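Local atomic coordinates of 2-C-methyl-D-erythritol 4-phosphate cytidylyltransferase (Thermus thermophilus HB8, PDB entry 2PX7), a protein that catalyses the transfer of a cytidylyl group from CTP to 2-C-methyl-D-erythritol 4-phosphate, a step of the DXP route to isoprenoids. Residues Leu54-Asp64 / Leu110-Arg121. Residues are numbered along the deposited sequence; the frame is centred on the assembly and turned at random.
Sequences LLEWTLAAFRD and LVHDVARPFVSR
Trp57 and Pro117 meet where the backbones of helix 54-61 and the loop after strand 108-111 come nearest, their side chains touching CB to CB at 3.4 Å. Beside them Phe118 turns its edge into the six-membered ring of Trp57, a T-shaped pair with planes at 75°. Trp57 CG lies anti to the carbonyl carbon (chi1 -74°), which swings the indole past Pro117 CB so that one face meets Phe118 CE1, while NE1 bonds Val49 O. An alanine here would probably leave the Phe118 edge without its aromatic face and the Val49 carbonyl without this donor. On the neighbouring flank of the helix, Thr58 is buried: CG2 touches Val114 CG2 at 3.6 Å and reaches the edge of His112. Phe62 presents its edge to the His112 face, CE2 to CD2 3.7 Å, in an offset edge-to-face pair. His112 NE2 donates to Arg116 O (2.8 Å), almost in the ring plane, which helps to hold the imidazole's rotation. Beside the tight Trp57-Pro117 contact a water donates to both Trp57 O and Pro117 O; the loose side is the far end, where Asp64 OD2 and NH1 of the exposed Arg121 form a salt bridge of 2.7 Å. The arrangement is that of a helix packed on a strand-end loop of the Rossmann-like IspD nucleotidyltransferase fold, with Leu54 beside Lys44, predicted to stabilise the transition state, and Ala115 beside Lys217, predicted to position MEP.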
loop_
_atom_site.group_PDB
_atom_site.type_symbol
_atom_site.label_atom_id
_atom_site.label_comp_id
_atom_site.label_asym_id
_atom_site.label_seq_id
_atom_site.Cartn_x
_atom_site.Cartn_y
_atom_site.Cartn_z
ATOM N N LEU A 54 4.966 -18.294 7.498
ATOM C CA LEU A 54 5.431 -17.492 6.360
ATOM C C LEU A 54 6.322 -18.317 5.437
ATOM O O LEU A 54 6.134 -18.325 4.219
ATOM C CB LEU A 54 6.147 -16.231 6.854
ATOM C CG LEU A 54 5.225 -15.134 7.397
ATOM C CD1 LEU A 54 6.019 -13.908 7.822
ATOM C CD2 LEU A 54 4.186 -14.758 6.345
ATOM N N LEU A 55 7.259 -19.057 6.032
ATOM C CA LEU A 55 8.161 -19.914 5.261
ATOM C C LEU A 55 7.387 -20.897 4.390
ATOM O O LEU A 55 7.679 -21.054 3.204
ATOM C CB LEU A 55 9.170 -20.640 6.179
ATOM C CG LEU A 55 10.110 -21.634 5.475
ATOM C CD1 LEU A 55 11.045 -20.908 4.512
ATOM C CD2 LEU A 55 10.901 -22.470 6.482
ATOM N N GLU A 56 6.384 -21.541 4.978
ATOM C CA GLU A 56 5.549 -22.503 4.259
ATOM C C GLU A 56 4.791 -21.832 3.127
ATOM O O GLU A 56 4.704 -22.379 2.030
ATOM C CB GLU A 56 4.606 -23.232 5.226
ATOM C CG GLU A 56 5.343 -24.212 6.162
ATOM C CD GLU A 56 4.478 -24.788 7.278
ATOM O OE1 GLU A 56 3.376 -24.259 7.556
ATOM O OE2 GLU A 56 4.922 -25.788 7.897
ATOM N N TRP A 57 4.279 -20.627 3.382
ATOM C CA TRP A 57 3.667 -19.824 2.315
ATOM C C TRP A 57 4.621 -19.557 1.149
ATOM O O TRP A 57 4.251 -19.810 0.012
ATOM C CB TRP A 57 3.087 -18.502 2.845
ATOM C CG TRP A 57 1.813 -18.637 3.628
ATOM C CD1 TRP A 57 1.658 -18.449 4.978
ATOM C CD2 TRP A 57 0.506 -18.961 3.119
ATOM N NE1 TRP A 57 0.351 -18.649 5.338
ATOM C CE2 TRP A 57 -0.382 -18.957 4.221
ATOM C CE3 TRP A 57 0.001 -19.249 1.843
ATOM C CZ2 TRP A 57 -1.756 -19.238 4.090
ATOM C CZ3 TRP A 57 -1.370 -19.546 1.710
ATOM C CH2 TRP A 57 -2.231 -19.525 2.833
ATOM N N THR A 58 5.847 -19.070 1.398
ATOM C CA THR A 58 6.733 -18.795 0.241
ATOM C C THR A 58 7.169 -20.070 -0.458
ATOM O O THR A 58 7.268 -20.084 -1.669
ATOM C CB THR A 58 7.971 -17.822 0.478
ATOM O OG1 THR A 58 9.147 -18.564 0.834
ATOM C CG2 THR A 58 7.693 -16.749 1.466
ATOM N N LEU A 59 7.410 -21.139 0.297
ATOM C CA LEU A 59 7.798 -22.418 -0.313
ATOM C C LEU A 59 6.742 -22.989 -1.255
ATOM O O LEU A 59 7.084 -23.595 -2.272
ATOM C CB LEU A 59 8.221 -23.451 0.742
ATOM C CG LEU A 59 9.525 -23.120 1.491
ATOM C CD1 LEU A 59 9.949 -24.257 2.392
ATOM C CD2 LEU A 59 10.655 -22.756 0.530
ATOM N N ALA A 60 5.466 -22.778 -0.918
ATOM C CA ALA A 60 4.353 -23.110 -1.811
ATOM C C ALA A 60 4.332 -22.242 -3.072
ATOM O O ALA A 60 4.120 -22.751 -4.171
ATOM C CB ALA A 60 3.011 -23.017 -1.054
ATOM N N ALA A 61 4.568 -20.935 -2.919
ATOM C CA ALA A 61 4.612 -20.005 -4.060
ATOM C C ALA A 61 5.715 -20.322 -5.079
ATOM O O ALA A 61 5.567 -20.042 -6.281
ATOM C CB ALA A 61 4.738 -18.567 -3.576
ATOM N N PHE A 62 6.810 -20.916 -4.603
ATOM C CA PHE A 62 7.929 -21.256 -5.471
ATOM C C PHE A 62 8.135 -22.777 -5.631
ATOM O O PHE A 62 9.253 -23.239 -5.860
ATOM C CB PHE A 62 9.212 -20.570 -4.952
ATOM C CG PHE A 62 9.162 -19.065 -5.007
ATOM C CD1 PHE A 62 9.366 -18.394 -6.202
ATOM C CD2 PHE A 62 8.897 -18.323 -3.866
ATOM C CE1 PHE A 62 9.323 -16.997 -6.251
ATOM C CE2 PHE A 62 8.848 -16.937 -3.915
ATOM C CZ PHE A 62 9.060 -16.274 -5.112
ATOM N N ARG A 63 7.060 -23.558 -5.545
ATOM C CA ARG A 63 7.215 -25.019 -5.504
ATOM C C ARG A 63 7.648 -25.632 -6.841
ATOM O O ARG A 63 8.179 -26.732 -6.884
ATOM C CB ARG A 63 5.974 -25.703 -4.903
ATOM C CG ARG A 63 4.796 -25.936 -5.834
ATOM C CD ARG A 63 3.708 -26.722 -5.073
ATOM N NE ARG A 63 2.488 -25.936 -4.865
ATOM C CZ ARG A 63 1.757 -25.922 -3.749
ATOM N NH1 ARG A 63 2.123 -26.630 -2.677
ATOM N NH2 ARG A 63 0.659 -25.166 -3.696
ATOM N N ASP A 64 7.457 -24.883 -7.918
ATOM C CA ASP A 64 7.906 -25.278 -9.244
ATOM C C ASP A 64 9.370 -24.934 -9.555
ATOM O O ASP A 64 9.871 -25.297 -10.627
ATOM C CB ASP A 64 6.992 -24.640 -10.296
ATOM C CG ASP A 64 5.609 -25.262 -10.314
ATOM O OD1 ASP A 64 5.516 -26.499 -10.127
ATOM O OD2 ASP A 64 4.620 -24.516 -10.512
ATOM N N LEU A 110 15.727 -15.725 -8.334
ATOM C CA LEU A 110 14.658 -14.898 -7.780
ATOM C C LEU A 110 14.939 -14.706 -6.303
ATOM O O LEU A 110 15.259 -15.663 -5.592
ATOM C CB LEU A 110 13.292 -15.545 -7.987
ATOM C CG LEU A 110 12.786 -15.682 -9.434
ATOM C CD1 LEU A 110 11.570 -16.596 -9.484
ATOM C CD2 LEU A 110 12.444 -14.310 -10.075
ATOM N N VAL A 111 14.874 -13.462 -5.849
ATOM C CA VAL A 111 15.103 -13.160 -4.448
ATOM C C VAL A 111 13.792 -12.634 -3.851
ATOM O O VAL A 111 13.210 -11.675 -4.370
ATOM C CB VAL A 111 16.205 -12.095 -4.263
ATOM C CG1 VAL A 111 16.619 -12.012 -2.783
ATOM C CG2 VAL A 111 17.409 -12.401 -5.169
ATOM N N HIS A 112 13.341 -13.258 -2.769
ATOM C CA HIS A 112 12.022 -12.965 -2.243
ATOM C C HIS A 112 11.990 -12.754 -0.733
ATOM O O HIS A 112 12.626 -13.485 0.008
ATOM C CB HIS A 112 11.020 -14.054 -2.659
ATOM C CG HIS A 112 9.613 -13.753 -2.252
ATOM N ND1 HIS A 112 8.893 -12.706 -2.787
ATOM C CD2 HIS A 112 8.801 -14.343 -1.342
ATOM C CE1 HIS A 112 7.692 -12.674 -2.234
ATOM N NE2 HIS A 112 7.613 -13.655 -1.350
ATOM N N ASP A 113 11.258 -11.721 -0.308
ATOM C CA ASP A 113 11.000 -11.435 1.093
ATOM C C ASP A 113 9.997 -12.419 1.625
ATOM O O ASP A 113 8.903 -12.494 1.091
ATOM C CB ASP A 113 10.336 -10.073 1.248
ATOM C CG ASP A 113 11.247 -8.945 0.953
ATOM O OD1 ASP A 113 12.480 -9.165 0.792
ATOM O OD2 ASP A 113 10.717 -7.803 0.872
ATOM N N VAL A 114 10.346 -13.134 2.694
ATOM C CA VAL A 114 9.453 -14.117 3.318
ATOM C C VAL A 114 8.212 -13.460 3.970
ATOM O O VAL A 114 7.209 -14.129 4.219
ATOM C CB VAL A 114 10.243 -15.034 4.340
ATOM C CG1 VAL A 114 10.443 -14.329 5.680
ATOM C CG2 VAL A 114 9.546 -16.375 4.535
ATOM N N ALA A 115 8.291 -12.155 4.243
ATOM C CA ALA A 115 7.143 -11.398 4.759
ATOM C C ALA A 115 6.094 -11.049 3.694
ATOM O O ALA A 115 5.104 -10.401 4.017
ATOM C CB ALA A 115 7.605 -10.120 5.497
ATOM N N ARG A 116 6.310 -11.483 2.445
ATOM C CA ARG A 116 5.314 -11.358 1.360
ATOM C C ARG A 116 4.776 -12.749 0.972
ATOM O O ARG A 116 5.189 -13.304 -0.026
ATOM C CB ARG A 116 5.913 -10.629 0.129
ATOM C CG ARG A 116 6.454 -9.210 0.414
ATOM C CD ARG A 116 7.278 -8.562 -0.771
ATOM N NE ARG A 116 7.148 -7.106 -0.718
ATOM C CZ ARG A 116 8.085 -6.265 -0.312
ATOM N NH1 ARG A 116 9.288 -6.723 0.046
ATOM N NH2 ARG A 116 7.834 -4.959 -0.256
ATOM N N PRO A 117 3.870 -13.333 1.785
ATOM C CA PRO A 117 3.399 -14.709 1.520
ATOM C C PRO A 117 2.467 -14.907 0.321
ATOM O O PRO A 117 2.459 -15.994 -0.269
ATOM C CB PRO A 117 2.683 -15.085 2.816
ATOM C CG PRO A 117 2.208 -13.767 3.381
ATOM C CD PRO A 117 3.261 -12.767 3.012
ATOM N N PHE A 118 1.704 -13.881 -0.057
ATOM C CA PHE A 118 0.658 -14.049 -1.073
ATOM C C PHE A 118 1.118 -13.551 -2.433
ATOM O O PHE A 118 0.599 -12.589 -2.996
ATOM C CB PHE A 118 -0.666 -13.413 -0.617
ATOM C CG PHE A 118 -1.087 -13.827 0.777
ATOM C CD1 PHE A 118 -1.234 -15.174 1.102
ATOM C CD2 PHE A 118 -1.329 -12.875 1.757
ATOM C CE1 PHE A 118 -1.606 -15.565 2.380
ATOM C CE2 PHE A 118 -1.715 -13.255 3.042
ATOM C CZ PHE A 118 -1.849 -14.603 3.355
ATOM N N VAL A 119 2.138 -14.217 -2.950
ATOM C CA VAL A 119 2.641 -13.909 -4.272
ATOM C C VAL A 119 2.085 -14.983 -5.186
ATOM O O VAL A 119 2.175 -16.173 -4.880
ATOM C CB VAL A 119 4.207 -13.764 -4.321
ATOM C CG1 VAL A 119 4.641 -12.609 -3.449
ATOM C CG2 VAL A 119 4.899 -14.998 -3.839
ATOM N N SER A 120 1.471 -14.546 -6.280
ATOM C CA SER A 120 0.770 -15.439 -7.188
ATOM C C SER A 120 1.735 -16.026 -8.190
ATOM O O SER A 120 2.837 -15.497 -8.393
ATOM C CB SER A 120 -0.345 -14.683 -7.930
ATOM O OG SER A 120 0.180 -13.663 -8.770
ATOM N N ARG A 121 1.310 -17.113 -8.822
ATOM C CA ARG A 121 2.075 -17.743 -9.884
ATOM C C ARG A 121 2.255 -16.769 -11.041
ATOM O O ARG A 121 3.298 -16.758 -11.696
ATOM C CB ARG A 121 1.400 -19.040 -10.358
ATOM C CG ARG A 121 2.404 -20.114 -10.766
ATOM C CD ARG A 121 1.960 -20.888 -12.019
ATOM N NE ARG A 121 2.974 -20.843 -13.086
ATOM C CZ ARG A 121 4.086 -21.586 -13.133
ATOM N NH1 ARG A 121 4.374 -22.450 -12.161
ATOM N NH2 ARG A 121 4.927 -21.457 -14.159
HETATM O O HOH W 1 1.986 -18.952 -1.087
#